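STIL N-terminal domain-containing protein (Trichoplax adhaerens, PDB 5OI9) probably takes part in centriole assembly as a STIL-family protein, this chain being its N-terminal domain, a likely docking module for CEP85 in support of PLK4 activation. Local coordinates at residues M277-S282 against T286-D291; A194-V199 against Y271-C276; L202-V207 against P308-C313; R213-P218 against G258-G263; D144-L149 against D320-C325. All coordinates share one frame; numbering follows the deposited sequence.

Contact 1. Residues M277-S282 against T286-D291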
# COMPACT_ATOMS: atom_id res chain seq x y z
N MSE A 277 10.84 -1.38 1.75
CA MSE A 277 10.39 -2.61 1.10
C MSE A 277 10.69 -2.59 -0.39
O MSE A 277 11.19 -3.57 -0.95
CB MSE A 277 8.89 -2.81 1.32
CG MSE A 277 8.54 -3.10 2.76
SE MSE A 277 9.36 -4.74 3.39
CE MSE A 277 8.13 -5.99 2.56
N ARG A 278 10.38 -1.46 -1.01
CA ARG A 278 10.64 -1.30 -2.44
C ARG A 278 12.12 -1.46 -2.75
O ARG A 278 12.48 -2.10 -3.75
CB ARG A 278 10.13 0.07 -2.89
CG ARG A 278 10.35 0.34 -4.36
CD ARG A 278 9.49 -0.56 -5.23
NE ARG A 278 9.77 -0.30 -6.63
CZ ARG A 278 9.24 0.70 -7.33
NH1 ARG A 278 8.39 1.53 -6.74
NH2 ARG A 278 9.57 0.87 -8.60
N TYR A 279 12.99 -0.88 -1.92
CA TYR A 279 14.43 -1.03 -2.13
C TYR A 279 14.87 -2.48 -1.96
O TYR A 279 15.66 -3.00 -2.75
CB TYR A 279 15.19 -0.12 -1.17
CG TYR A 279 16.70 -0.21 -1.27
CD1 TYR A 279 17.38 0.35 -2.35
CD2 TYR A 279 17.44 -0.84 -0.28
CE1 TYR A 279 18.76 0.27 -2.44
CE2 TYR A 279 18.82 -0.92 -0.36
CZ TYR A 279 19.48 -0.37 -1.44
OH TYR A 279 20.85 -0.45 -1.53
N LEU A 280 14.35 -3.16 -0.93
CA LEU A 280 14.74 -4.54 -0.68
C LEU A 280 14.25 -5.48 -1.77
O LEU A 280 14.96 -6.42 -2.16
CB LEU A 280 14.22 -5.00 0.68
CG LEU A 280 14.84 -4.32 1.90
CD1 LEU A 280 14.29 -4.92 3.18
CD2 LEU A 280 16.35 -4.46 1.84
N TYR A 281 13.03 -5.25 -2.27
CA TYR A 281 12.43 -6.19 -3.22
C TYR A 281 12.90 -5.98 -4.65
O TYR A 281 12.96 -6.94 -5.42
CB TYR A 281 10.91 -6.08 -3.16
CG TYR A 281 10.26 -7.09 -2.25
CD1 TYR A 281 9.98 -8.38 -2.68
CD2 TYR A 281 9.91 -6.75 -0.95
CE1 TYR A 281 9.39 -9.30 -1.84
CE2 TYR A 281 9.32 -7.67 -0.11
CZ TYR A 281 9.06 -8.94 -0.56
OH TYR A 281 8.46 -9.85 0.28
N SER A 282 13.22 -4.74 -5.03
CA SER A 282 13.42 -4.41 -6.43
C SER A 282 14.53 -5.23 -7.05
O SER A 282 15.66 -5.27 -6.55
CB SER A 282 13.72 -2.92 -6.59
OG SER A 282 13.92 -2.59 -7.96
N THR A 286 20.29 -3.71 -9.63
CA THR A 286 21.13 -4.90 -9.63
C THR A 286 22.44 -4.72 -8.86
O THR A 286 23.20 -5.69 -8.75
CB THR A 286 21.45 -5.32 -11.07
OG1 THR A 286 22.32 -4.35 -11.68
CG2 THR A 286 20.17 -5.43 -11.90
N ASN A 287 22.72 -3.54 -8.32
CA ASN A 287 23.99 -3.28 -7.66
C ASN A 287 23.77 -2.70 -6.26
O ASN A 287 24.37 -1.70 -5.87
CB ASN A 287 24.87 -2.36 -8.50
CG ASN A 287 26.34 -2.50 -8.18
OD1 ASN A 287 26.74 -3.39 -7.44
ND2 ASN A 287 27.15 -1.62 -8.75
N LYS A 288 22.91 -3.36 -5.48
CA LYS A 288 22.64 -2.95 -4.10
C LYS A 288 23.71 -3.57 -3.21
O LYS A 288 23.53 -4.65 -2.64
CB LYS A 288 21.24 -3.38 -3.68
CG LYS A 288 20.12 -2.72 -4.48
CD LYS A 288 18.73 -3.16 -3.99
CE LYS A 288 18.39 -4.57 -4.44
NZ LYS A 288 17.00 -4.97 -4.05
N ILE A 289 24.84 -2.87 -3.08
CA ILE A 289 25.96 -3.40 -2.30
C ILE A 289 25.72 -3.32 -0.80
O ILE A 289 26.48 -3.92 -0.03
CB ILE A 289 27.27 -2.66 -2.66
CG1 ILE A 289 27.22 -1.20 -2.22
CG2 ILE A 289 27.53 -2.77 -4.16
CD1 ILE A 289 28.53 -0.46 -2.41
N ARG A 290 24.70 -2.59 -0.37
CA ARG A 290 24.19 -2.66 0.99
C ARG A 290 22.70 -2.94 0.92
O ARG A 290 21.98 -2.26 0.18
CB ARG A 290 24.47 -1.36 1.76
CG ARG A 290 25.95 -1.12 2.04
CD ARG A 290 26.49 -2.09 3.09
NE ARG A 290 27.92 -1.92 3.32
CZ ARG A 290 28.86 -2.67 2.76
NH1 ARG A 290 28.52 -3.66 1.94
NH2 ARG A 290 30.14 -2.45 3.04
N ASP A 291 22.24 -3.95 1.65
CA ASP A 291 20.86 -4.41 1.54
C ASP A 291 20.36 -4.76 2.93
O ASP A 291 20.89 -4.31 3.95
CB ASP A 291 20.77 -5.58 0.53
CG ASP A 291 21.65 -6.76 0.91
OD1 ASP A 291 22.12 -6.83 2.06
OD2 ASP A 291 21.86 -7.64 0.05
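Three backbone carbonyls at the end of helix 270-281 converge on the ammonium group of Lys288. Lys288 NZ donates to Tyr279 O over 2.7 Å, lying in the carbonyl plane with a C=O...N angle of 158°. It also bonds to Ser282 O at 2.9 Å, and makes a weak bond to Leu280 O. One further hydrogen bond runs the other way: Tyr279 OH gives its proton to Arg290 O at 2.7 Å, almost straight down the carbonyl (168°), and this oxygen sits at the edge of the ring in its plane.

Apolar contact binds these polar ends together. The side chains of Tyr279 and Lys288 run antiparallel, with Lys288 CD over one ring face, 4.0 Å from the centroid, in a CH-pi contact. A bend in the aliphatic chain (chi3 -75°) turns NZ down to the helix end. Strand 256-264 borders the tyrosine through Leu256 and Ile259.

With a methionine here, the carbonyls of Tyr279 and Ser282 would probably be left without their charged donor. The partial negative charge of carbonyls at a helix C-terminus is likely to favour the protonated amine, and the bonds tie the following loop back to the helix it leaves.

Contact 2. Residues A194-V199 against Y271-C276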
# COMPACT_ATOMS: atom_id res chain seq x y z
N ALA A 194 6.99 -8.36 6.56
CA ALA A 194 8.36 -8.03 6.92
C ALA A 194 8.45 -6.79 7.80
O ALA A 194 7.91 -5.73 7.47
CB ALA A 194 9.19 -7.82 5.65
N LEU A 195 9.13 -6.94 8.94
CA LEU A 195 9.45 -5.82 9.82
C LEU A 195 10.82 -5.27 9.45
O LEU A 195 11.79 -6.02 9.31
CB LEU A 195 9.46 -6.25 11.28
CG LEU A 195 8.15 -6.66 11.96
CD1 LEU A 195 8.39 -6.93 13.44
CD2 LEU A 195 7.08 -5.60 11.77
N ILE A 196 10.90 -3.95 9.29
CA ILE A 196 12.18 -3.28 9.06
C ILE A 196 12.71 -2.80 10.41
O ILE A 196 12.05 -2.02 11.11
CB ILE A 196 12.03 -2.10 8.09
CG1 ILE A 196 11.56 -2.58 6.72
CG2 ILE A 196 13.34 -1.33 7.98
CD1 ILE A 196 12.56 -3.46 6.01
N THR A 197 13.89 -3.29 10.79
CA THR A 197 14.58 -2.80 11.97
C THR A 197 15.35 -1.53 11.61
O THR A 197 16.14 -1.54 10.67
CB THR A 197 15.53 -3.86 12.53
OG1 THR A 197 14.82 -5.08 12.74
CG2 THR A 197 16.14 -3.39 13.84
N ALA A 198 15.12 -0.46 12.36
CA ALA A 198 15.75 0.83 12.08
C ALA A 198 16.50 1.32 13.31
O ALA A 198 15.94 1.36 14.41
CB ALA A 198 14.71 1.86 11.65
N VAL A 199 17.75 1.72 13.12
CA VAL A 199 18.64 2.13 14.19
C VAL A 199 19.13 3.54 13.89
O VAL A 199 19.69 3.77 12.82
CB VAL A 199 19.84 1.18 14.34
CG1 VAL A 199 20.91 1.81 15.21
CG2 VAL A 199 19.40 -0.16 14.92
N TYR A 271 4.92 5.41 4.58
CA TYR A 271 5.65 5.63 3.34
C TYR A 271 7.13 5.26 3.49
O TYR A 271 7.75 4.81 2.52
CB TYR A 271 5.51 7.08 2.89
CG TYR A 271 6.24 7.41 1.60
CD1 TYR A 271 5.63 7.19 0.37
CD2 TYR A 271 7.52 7.93 1.62
CE1 TYR A 271 6.28 7.49 -0.81
CE2 TYR A 271 8.18 8.23 0.44
CZ TYR A 271 7.56 8.01 -0.77
OH TYR A 271 8.21 8.30 -1.94
N VAL A 272 7.70 5.46 4.68
CA VAL A 272 9.11 5.13 4.89
C VAL A 272 9.32 3.62 4.78
O VAL A 272 10.23 3.16 4.08
CB VAL A 272 9.58 5.66 6.26
CG1 VAL A 272 11.01 5.23 6.53
CG2 VAL A 272 9.45 7.17 6.31
N TRP A 273 8.49 2.84 5.48
CA TRP A 273 8.54 1.39 5.35
C TRP A 273 8.32 0.96 3.90
O TRP A 273 8.97 0.02 3.43
CB TRP A 273 7.49 0.77 6.26
CG TRP A 273 7.37 -0.72 6.17
CD1 TRP A 273 8.09 -1.65 6.86
CD2 TRP A 273 6.45 -1.46 5.35
NE1 TRP A 273 7.68 -2.92 6.52
CE2 TRP A 273 6.67 -2.83 5.60
CE3 TRP A 273 5.46 -1.09 4.43
CZ2 TRP A 273 5.94 -3.83 4.96
CZ3 TRP A 273 4.73 -2.09 3.80
CH2 TRP A 273 4.98 -3.44 4.06
N SER A 274 7.43 1.65 3.18
CA SER A 274 7.16 1.31 1.79
C SER A 274 8.40 1.51 0.93
O SER A 274 8.69 0.70 0.04
CB SER A 274 5.99 2.13 1.26
OG SER A 274 4.81 1.88 2.01
N ALA A 275 9.15 2.59 1.18
CA ALA A 275 10.38 2.82 0.44
C ALA A 275 11.42 1.75 0.77
O ALA A 275 12.12 1.26 -0.13
CB ALA A 275 10.92 4.21 0.73
N CYS A 276 11.53 1.37 2.04
CA CYS A 276 12.45 0.31 2.44
C CYS A 276 12.12 -1.00 1.74
O CYS A 276 13.00 -1.68 1.21
CB CYS A 276 12.43 0.13 3.96
SG CYS A 276 13.02 1.55 4.91
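Ile196 lays its CG1 branch obliquely against the pyrrole part of the Trp273 indole, with Ile196 CG1 3.6 Å from Trp273 CD1. The same methylene packs on the next turn of the helix, where Ile196 CG1 stands 4.0 Å from Cys276 CB. Ile196 CD1 follows it there, at 4.1 Å from that same Cys276 CB. CG1 can serve both residues because chi1 (-62°) sets it opposite the carbonyl carbon, directed at the helix.

The polar part of the contact is a single bond. Trp273 NE1 donates to Ala194 O at 3.0 Å, with an N-H...O angle of 153°. The acceptor lies in the indole plane, at its edge, although NE1 itself is tilted somewhat from the carbonyl plane. A buried indole N-H is thus satisfied by backbone just ahead of strand 196-200, which fixes how the ring can turn. His30 meets the same ring, and Leu31 touches it as well.

Other residues of the helix rest on the central strands: Ala275 on Ile259 and Val261, Val272 on Leu298 and Leu300. Helix 270-281 links strands 256-264 and 296-302, parallel neighbours in a seven-stranded mixed sheet, and so forms the helical arm of a beta-alpha-beta crossover packed across one sheet face.

Contact 3. Residues L202-V207 against P308-C313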
# COMPACT_ATOMS: atom_id res chain seq x y z
N LEU A 202 24.93 8.10 13.57
CA LEU A 202 25.55 9.41 13.43
C LEU A 202 25.44 9.91 11.99
O LEU A 202 25.38 9.11 11.05
CB LEU A 202 27.02 9.36 13.85
CG LEU A 202 27.31 9.14 15.34
CD1 LEU A 202 28.80 8.92 15.55
CD2 LEU A 202 26.82 10.32 16.16
N PRO A 203 25.42 11.23 11.78
CA PRO A 203 25.26 11.76 10.42
C PRO A 203 26.44 11.39 9.53
O PRO A 203 27.58 11.26 9.98
CB PRO A 203 25.18 13.27 10.64
CG PRO A 203 24.77 13.44 12.06
CD PRO A 203 25.40 12.30 12.80
N VAL A 204 26.14 11.21 8.25
CA VAL A 204 27.12 10.83 7.24
C VAL A 204 27.21 11.94 6.21
O VAL A 204 26.21 12.57 5.87
CB VAL A 204 26.76 9.48 6.58
CG1 VAL A 204 27.82 9.07 5.58
CG2 VAL A 204 26.56 8.41 7.64
N SER A 205 28.43 12.19 5.72
CA SER A 205 28.66 13.25 4.75
C SER A 205 27.93 12.97 3.44
O SER A 205 27.97 11.85 2.91
CB SER A 205 30.16 13.41 4.49
OG SER A 205 30.39 14.28 3.40
N ILE A 206 27.28 13.99 2.91
CA ILE A 206 26.56 13.91 1.64
C ILE A 206 27.21 14.88 0.66
O ILE A 206 27.42 16.06 1.00
CB ILE A 206 25.07 14.23 1.80
CG1 ILE A 206 24.40 13.23 2.75
CG2 ILE A 206 24.37 14.23 0.45
CD1 ILE A 206 22.98 13.59 3.10
N VAL A 207 27.54 14.39 -0.53
CA VAL A 207 28.07 15.27 -1.58
C VAL A 207 27.05 16.36 -1.88
O VAL A 207 25.87 16.04 -2.16
CB VAL A 207 28.40 14.45 -2.84
CG1 VAL A 207 29.09 15.33 -3.88
CG2 VAL A 207 29.25 13.25 -2.49
N PRO A 308 18.50 16.47 8.17
CA PRO A 308 17.97 15.11 8.02
C PRO A 308 18.43 14.20 9.14
O PRO A 308 19.45 14.43 9.80
CB PRO A 308 18.55 14.66 6.67
CG PRO A 308 19.82 15.44 6.55
CD PRO A 308 19.51 16.79 7.15
N GLU A 309 17.66 13.14 9.35
CA GLU A 309 18.01 12.07 10.28
C GLU A 309 18.61 10.91 9.51
O GLU A 309 18.22 10.62 8.37
CB GLU A 309 16.78 11.59 11.05
CG GLU A 309 16.01 12.66 11.80
CD GLU A 309 14.75 12.11 12.45
OE1 GLU A 309 14.42 10.94 12.19
OE2 GLU A 309 14.10 12.86 13.22
N PHE A 310 19.57 10.23 10.14
CA PHE A 310 20.25 9.10 9.54
C PHE A 310 19.91 7.83 10.31
O PHE A 310 19.99 7.81 11.54
CB PHE A 310 21.77 9.32 9.52
CG PHE A 310 22.20 10.43 8.60
CD1 PHE A 310 22.09 11.75 8.98
CD2 PHE A 310 22.73 10.14 7.35
CE1 PHE A 310 22.49 12.77 8.14
CE2 PHE A 310 23.13 11.16 6.50
CZ PHE A 310 23.01 12.47 6.90
N TRP A 311 19.52 6.79 9.58
CA TRP A 311 19.16 5.50 10.15
C TRP A 311 19.84 4.39 9.38
O TRP A 311 20.01 4.48 8.16
CB TRP A 311 17.64 5.27 10.12
CG TRP A 311 16.83 6.26 10.88
CD1 TRP A 311 16.55 7.55 10.51
CD2 TRP A 311 16.17 6.05 12.13
NE1 TRP A 311 15.75 8.15 11.46
CE2 TRP A 311 15.51 7.25 12.46
CE3 TRP A 311 16.07 4.96 13.00
CZ2 TRP A 311 14.77 7.40 13.64
CZ3 TRP A 311 15.33 5.11 14.16
CH2 TRP A 311 14.69 6.31 14.47
N GLU A 312 20.21 3.33 10.09
CA GLU A 312 20.61 2.07 9.46
C GLU A 312 19.44 1.10 9.55
O GLU A 312 19.02 0.74 10.66
CB GLU A 312 21.86 1.48 10.11
CG GLU A 312 22.26 0.14 9.49
CD GLU A 312 23.64 -0.33 9.92
OE1 GLU A 312 23.72 -1.32 10.67
OE2 GLU A 312 24.64 0.29 9.51
N CYS A 313 18.93 0.68 8.40
CA CYS A 313 17.78 -0.21 8.33
C CYS A 313 18.23 -1.61 7.93
O CYS A 313 19.15 -1.77 7.12
CB CYS A 313 16.74 0.30 7.34
SG CYS A 313 16.25 2.01 7.62
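Val204 O is the polar atom that comes closest to the Phe310 ring, and two ring carbons meet it: Phe310 CZ and Phe310 CE2 each lie 3.4 Å from this oxygen. No hydrogen bond joins the two segments, so the contact rests on the aromatic side chain and the extended chain that runs over it. Pro203 CA stands over one face, 3.8 Å from the ring centroid and 23° off its normal, a CH-pi contact. Val204 N shares that face at 3.5 Å above the plane, so the peptide between the two residues lies across the ring.

Phe310 belongs to strand 309-314 of the seven-stranded mixed sheet, next to strand 196-200. After leaving that neighbouring strand, residues 202-207 pass over Phe310 on the way to the far edge of the sheet, where Ser205 and Val207 make backbone hydrogen bonds with Leu241 of strand 241-245, which forms that edge.

Side chains fill in around the ring. Pro203 CB is 3.7 Å from Phe310 CE1, while Val204 CB approaches the other flank, 4.0 Å from Phe310 CE2. Ile206 comes in obliquely, with Ile206 CD1 4.0 Å from Phe310 CZ. The ring is directed at all of them because Phe310 CG sits opposite the carbonyl carbon (chi1 -67°). Nearer the strand backbone, Leu202 O lies 3.9 Å from Phe310 CB.

Contact 4. Residues R213-P218 against G258-G263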
# COMPACT_ATOMS: atom_id res chain seq x y z
N ARG A 213 21.20 19.73 -2.02
CA ARG A 213 21.04 21.10 -1.54
C ARG A 213 19.57 21.49 -1.45
O ARG A 213 19.18 22.23 -0.54
CB ARG A 213 21.81 22.07 -2.44
CG ARG A 213 23.24 22.32 -1.99
CD ARG A 213 23.99 23.26 -2.95
NE ARG A 213 24.64 22.53 -4.03
CZ ARG A 213 24.33 22.65 -5.31
NH1 ARG A 213 23.38 23.50 -5.69
NH2 ARG A 213 24.98 21.94 -6.22
N SER A 214 18.75 21.01 -2.38
CA SER A 214 17.33 21.35 -2.34
C SER A 214 16.60 20.60 -1.24
O SER A 214 15.60 21.11 -0.70
CB SER A 214 16.68 21.07 -3.70
OG SER A 214 16.74 19.69 -4.02
N LEU A 215 17.07 19.41 -0.88
CA LEU A 215 16.43 18.65 0.19
C LEU A 215 16.74 19.24 1.56
O LEU A 215 15.86 19.29 2.43
CB LEU A 215 16.86 17.18 0.13
CG LEU A 215 16.26 16.37 -1.01
CD1 LEU A 215 16.97 15.03 -1.14
CD2 LEU A 215 14.77 16.17 -0.79
N SER A 216 17.97 19.68 1.77
CA SER A 216 18.33 20.34 3.02
C SER A 216 17.96 21.81 3.04
O SER A 216 18.14 22.46 4.08
CB SER A 216 19.83 20.18 3.29
OG SER A 216 20.59 20.86 2.30
N GLY A 217 17.44 22.35 1.93
CA GLY A 217 17.09 23.74 1.86
C GLY A 217 15.80 24.05 2.60
O GLY A 217 15.13 23.16 3.13
N PRO A 218 15.44 25.34 2.62
CA PRO A 218 14.28 25.76 3.42
C PRO A 218 12.95 25.22 2.93
O PRO A 218 12.00 25.17 3.71
CB PRO A 218 14.33 27.29 3.32
CG PRO A 218 15.08 27.56 2.05
CD PRO A 218 16.11 26.47 1.96
N GLY A 258 21.38 2.47 -0.06
CA GLY A 258 20.20 2.79 0.71
C GLY A 258 19.30 3.75 -0.05
O GLY A 258 19.32 3.80 -1.28
N ILE A 259 18.51 4.50 0.72
CA ILE A 259 17.45 5.35 0.19
C ILE A 259 17.43 6.67 0.95
O ILE A 259 17.99 6.80 2.04
CB ILE A 259 16.06 4.68 0.28
CG1 ILE A 259 15.71 4.42 1.75
CG2 ILE A 259 16.02 3.39 -0.52
CD1 ILE A 259 14.32 3.83 1.96
N TRP A 260 16.76 7.65 0.35
CA TRP A 260 16.39 8.88 1.05
C TRP A 260 14.89 9.08 0.91
O TRP A 260 14.28 8.68 -0.09
CB TRP A 260 17.16 10.10 0.52
CG TRP A 260 16.93 10.44 -0.92
CD1 TRP A 260 17.69 10.06 -1.99
CD2 TRP A 260 15.87 11.24 -1.46
NE1 TRP A 260 17.17 10.57 -3.15
CE2 TRP A 260 16.05 11.30 -2.85
CE3 TRP A 260 14.78 11.91 -0.89
CZ2 TRP A 260 15.18 11.99 -3.69
CZ3 TRP A 260 13.91 12.60 -1.72
CH2 TRP A 260 14.12 12.64 -3.11
N VAL A 261 14.29 9.68 1.94
CA VAL A 261 12.85 9.92 1.98
C VAL A 261 12.61 11.34 2.46
O VAL A 261 13.27 11.81 3.40
CB VAL A 261 12.13 8.90 2.89
CG1 VAL A 261 10.65 9.27 3.05
CG2 VAL A 261 12.26 7.49 2.32
N ASP A 262 11.67 12.02 1.81
CA ASP A 262 11.33 13.41 2.12
C ASP A 262 9.82 13.53 2.32
O ASP A 262 9.04 12.76 1.75
CB ASP A 262 11.80 14.34 0.99
CG ASP A 262 11.47 15.80 1.26
OD1 ASP A 262 11.34 16.18 2.44
OD2 ASP A 262 11.33 16.56 0.27
N GLY A 263 9.42 14.49 3.14
CA GLY A 263 8.02 14.85 3.26
C GLY A 263 7.21 14.07 4.27
O GLY A 263 5.99 13.99 4.13
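Leu215 drives both methyl groups into a corner formed by Trp260 and Asp262, where the short helix 210-216 packs on a central strand of the seven-stranded mixed sheet. Side chains alternate along that strand: Trp260 and Asp262 face Leu215, whereas Ile259 and Val261 turn to helix 270-281, so the sheet carries a helix on each face.

From the helix side the tight part is the work of Leu215 alone. Leu215 CD1 sits over the six-membered ring of Trp260, 3.8 Å from its centroid and only 11° off the normal, a CH-pi contact. Leu215 CD2 stands on the same side of the indole, 3.8 Å from Trp260 CZ3. The indole offers this face with its CG lodged between backbone N and carbonyl carbon (chi1 62°), and Trp260 NE1 is tied to Val244 O. Lys229, Leu243 and Tyr301 also touch Leu215.

The loose side is the outer surface of the helix. Arg213, Ser214 and Ser216 are exposed there, as is Pro218 further on, and none touches residues 258-263; no hydrogen bond joins the two segments.

On the Asp262 side of the corner, Asp262 CB borders the indole edge in its plane, and Leu215 CD2 lies 3.6 Å from Asp262 OD2.

Contact 5. Residues D144-L149 against D320-C325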
# COMPACT_ATOMS: atom_id res chain seq x y z
N ASP A 144 -2.17 -16.37 -3.96
CA ASP A 144 -2.02 -15.88 -5.32
C ASP A 144 -2.00 -14.36 -5.37
O ASP A 144 -1.26 -13.77 -6.16
CB ASP A 144 -3.15 -16.43 -6.20
CG ASP A 144 -3.00 -17.92 -6.45
OD1 ASP A 144 -1.85 -18.39 -6.58
OD2 ASP A 144 -4.03 -18.62 -6.52
N ALA A 145 -2.79 -13.70 -4.52
CA ALA A 145 -2.78 -12.24 -4.47
C ALA A 145 -1.43 -11.72 -4.00
O ALA A 145 -0.92 -10.72 -4.53
CB ALA A 145 -3.90 -11.73 -3.57
N PHE A 146 -0.82 -12.39 -3.01
CA PHE A 146 0.46 -11.92 -2.49
C PHE A 146 1.59 -12.16 -3.48
O PHE A 146 2.54 -11.36 -3.55
CB PHE A 146 0.77 -12.59 -1.16
CG PHE A 146 2.00 -12.04 -0.48
CD1 PHE A 146 2.01 -10.75 0.02
CD2 PHE A 146 3.14 -12.82 -0.36
CE1 PHE A 146 3.14 -10.25 0.64
CE2 PHE A 146 4.27 -12.32 0.26
CZ PHE A 146 4.27 -11.03 0.76
N GLN A 147 1.53 -13.26 -4.24
CA GLN A 147 2.51 -13.47 -5.31
C GLN A 147 2.44 -12.35 -6.33
O GLN A 147 3.48 -11.82 -6.75
CB GLN A 147 2.27 -14.83 -5.98
CG GLN A 147 2.53 -16.02 -5.07
CD GLN A 147 3.97 -16.10 -4.61
OE1 GLN A 147 4.89 -15.76 -5.36
NE2 GLN A 147 4.18 -16.53 -3.38
N THR A 148 1.23 -11.96 -6.73
CA THR A 148 1.08 -10.82 -7.63
C THR A 148 1.62 -9.54 -7.00
O THR A 148 2.26 -8.73 -7.67
CB THR A 148 -0.39 -10.65 -8.03
OG1 THR A 148 -0.81 -11.78 -8.80
CG2 THR A 148 -0.60 -9.38 -8.84
N LEU A 149 1.38 -9.35 -5.70
CA LEU A 149 1.86 -8.16 -5.02
C LEU A 149 3.39 -8.10 -5.03
O LEU A 149 3.98 -7.06 -5.36
CB LEU A 149 1.32 -8.11 -3.59
CG LEU A 149 1.53 -6.84 -2.74
CD1 LEU A 149 0.47 -6.75 -1.66
CD2 LEU A 149 2.92 -6.79 -2.11
N ASP A 320 8.86 -14.03 1.97
CA ASP A 320 7.58 -14.26 1.32
C ASP A 320 6.45 -14.55 2.31
O ASP A 320 5.45 -15.17 1.94
CB ASP A 320 7.70 -15.41 0.31
CG ASP A 320 8.40 -16.62 0.87
OD1 ASP A 320 8.49 -16.75 2.11
OD2 ASP A 320 8.88 -17.46 0.08
N LYS A 321 6.59 -14.09 3.55
CA LYS A 321 5.54 -14.22 4.55
C LYS A 321 4.62 -13.01 4.48
O LYS A 321 5.07 -11.88 4.26
CB LYS A 321 6.14 -14.35 5.95
CG LYS A 321 5.12 -14.52 7.06
CD LYS A 321 5.72 -14.21 8.41
CE LYS A 321 4.68 -13.59 9.34
NZ LYS A 321 5.27 -13.02 10.57
N PHE A 322 3.32 -13.24 4.66
CA PHE A 322 2.35 -12.16 4.54
C PHE A 322 1.32 -12.23 5.66
O PHE A 322 1.00 -13.30 6.18
CB PHE A 322 1.64 -12.18 3.17
CG PHE A 322 0.95 -13.48 2.86
CD1 PHE A 322 -0.38 -13.67 3.20
CD2 PHE A 322 1.62 -14.50 2.20
CE1 PHE A 322 -1.03 -14.85 2.90
CE2 PHE A 322 0.97 -15.69 1.90
CZ PHE A 322 -0.35 -15.86 2.25
N LEU A 323 0.80 -11.06 6.02
CA LEU A 323 -0.37 -10.95 6.87
C LEU A 323 -1.62 -10.97 6.01
O LEU A 323 -1.61 -10.51 4.86
CB LEU A 323 -0.34 -9.67 7.70
CG LEU A 323 0.98 -9.29 8.36
CD1 LEU A 323 0.87 -7.89 8.95
CD2 LEU A 323 1.34 -10.30 9.43
N TYR A 324 -2.71 -11.50 6.56
CA TYR A 324 -3.97 -11.53 5.83
C TYR A 324 -5.10 -11.76 6.81
O TYR A 324 -4.91 -12.34 7.89
CB TYR A 324 -3.97 -12.62 4.76
CG TYR A 324 -3.96 -14.02 5.32
CD1 TYR A 324 -2.80 -14.57 5.85
CD2 TYR A 324 -5.11 -14.80 5.32
CE1 TYR A 324 -2.78 -15.86 6.36
CE2 TYR A 324 -5.10 -16.08 5.82
CZ TYR A 324 -3.94 -16.61 6.35
OH TYR A 324 -3.93 -17.89 6.85
N CYS A 325 -6.29 -11.28 6.44
CA CYS A 325 -7.53 -11.60 7.14
C CYS A 325 -8.71 -11.07 6.35
O CYS A 325 -8.52 -10.42 5.31
CB CYS A 325 -7.55 -11.02 8.56
SG CYS A 325 -7.99 -9.28 8.64
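The rings of Phe146 and Phe322 each take the other's CB on a face. Phe322 CB lies over the centre of the Phe146 ring, 3.4 Å from the centroid and 11° off the normal, a close CH-pi contact. In return Phe146 CB stands over the Phe322 ring, nearer its rim, at 4.3 Å from the centroid. The planes meet obliquely at 36°, and the closest ring atoms, Phe146 CD2 and Phe322 CD2, are 3.4 Å apart. At the edge of Phe146, in its plane, is Asp320 CA. Two backbone oxygens also approach this ring: Asp320 O is 3.5 Å from Phe146 CE2, and Lys321 O is 3.7 Å from Phe146 CZ.

Phe146 extends opposite its own backbone N (chi1 -174°), which carries the ring from the helix across to the strand. A serine in its place would probably open a gap above Phe322 CB and leave the Phe322 ring less firmly held against the helix.

Helix 139-155 lies here against the larger, curled or branched mixed sheet. Phe146 and Leu149 rest on Pro192 of strand 180-192, the antiparallel partner of strand 322-334, while Phe322 also meets Ile139 and Tyr142 nearer the start of the same helix.

Overall arrangement
Contacts 1 to 4 gather about the seven-stranded sheet, whereas contact 5 belongs to the larger one, its centre about 32 Å from those of contacts 3 and 4. Contacts 1 and 2 share helix 270-281, with centres about 12 Å apart, and contact 4 lies on the other face of the same sheet. Contacts 2 and 3 sit on neighbouring strands, joined by a probable hydrogen bond from Glu312 N to Val199 O. Along the chain, contact 5 encloses all the others, contacts 2 and 3 interleave, and contact 4 precedes contact 1. Strand 27-29 of the smaller sheet comes first, then most of the larger, the smaller's remainder, and the larger again, so neither is continuous in sequence.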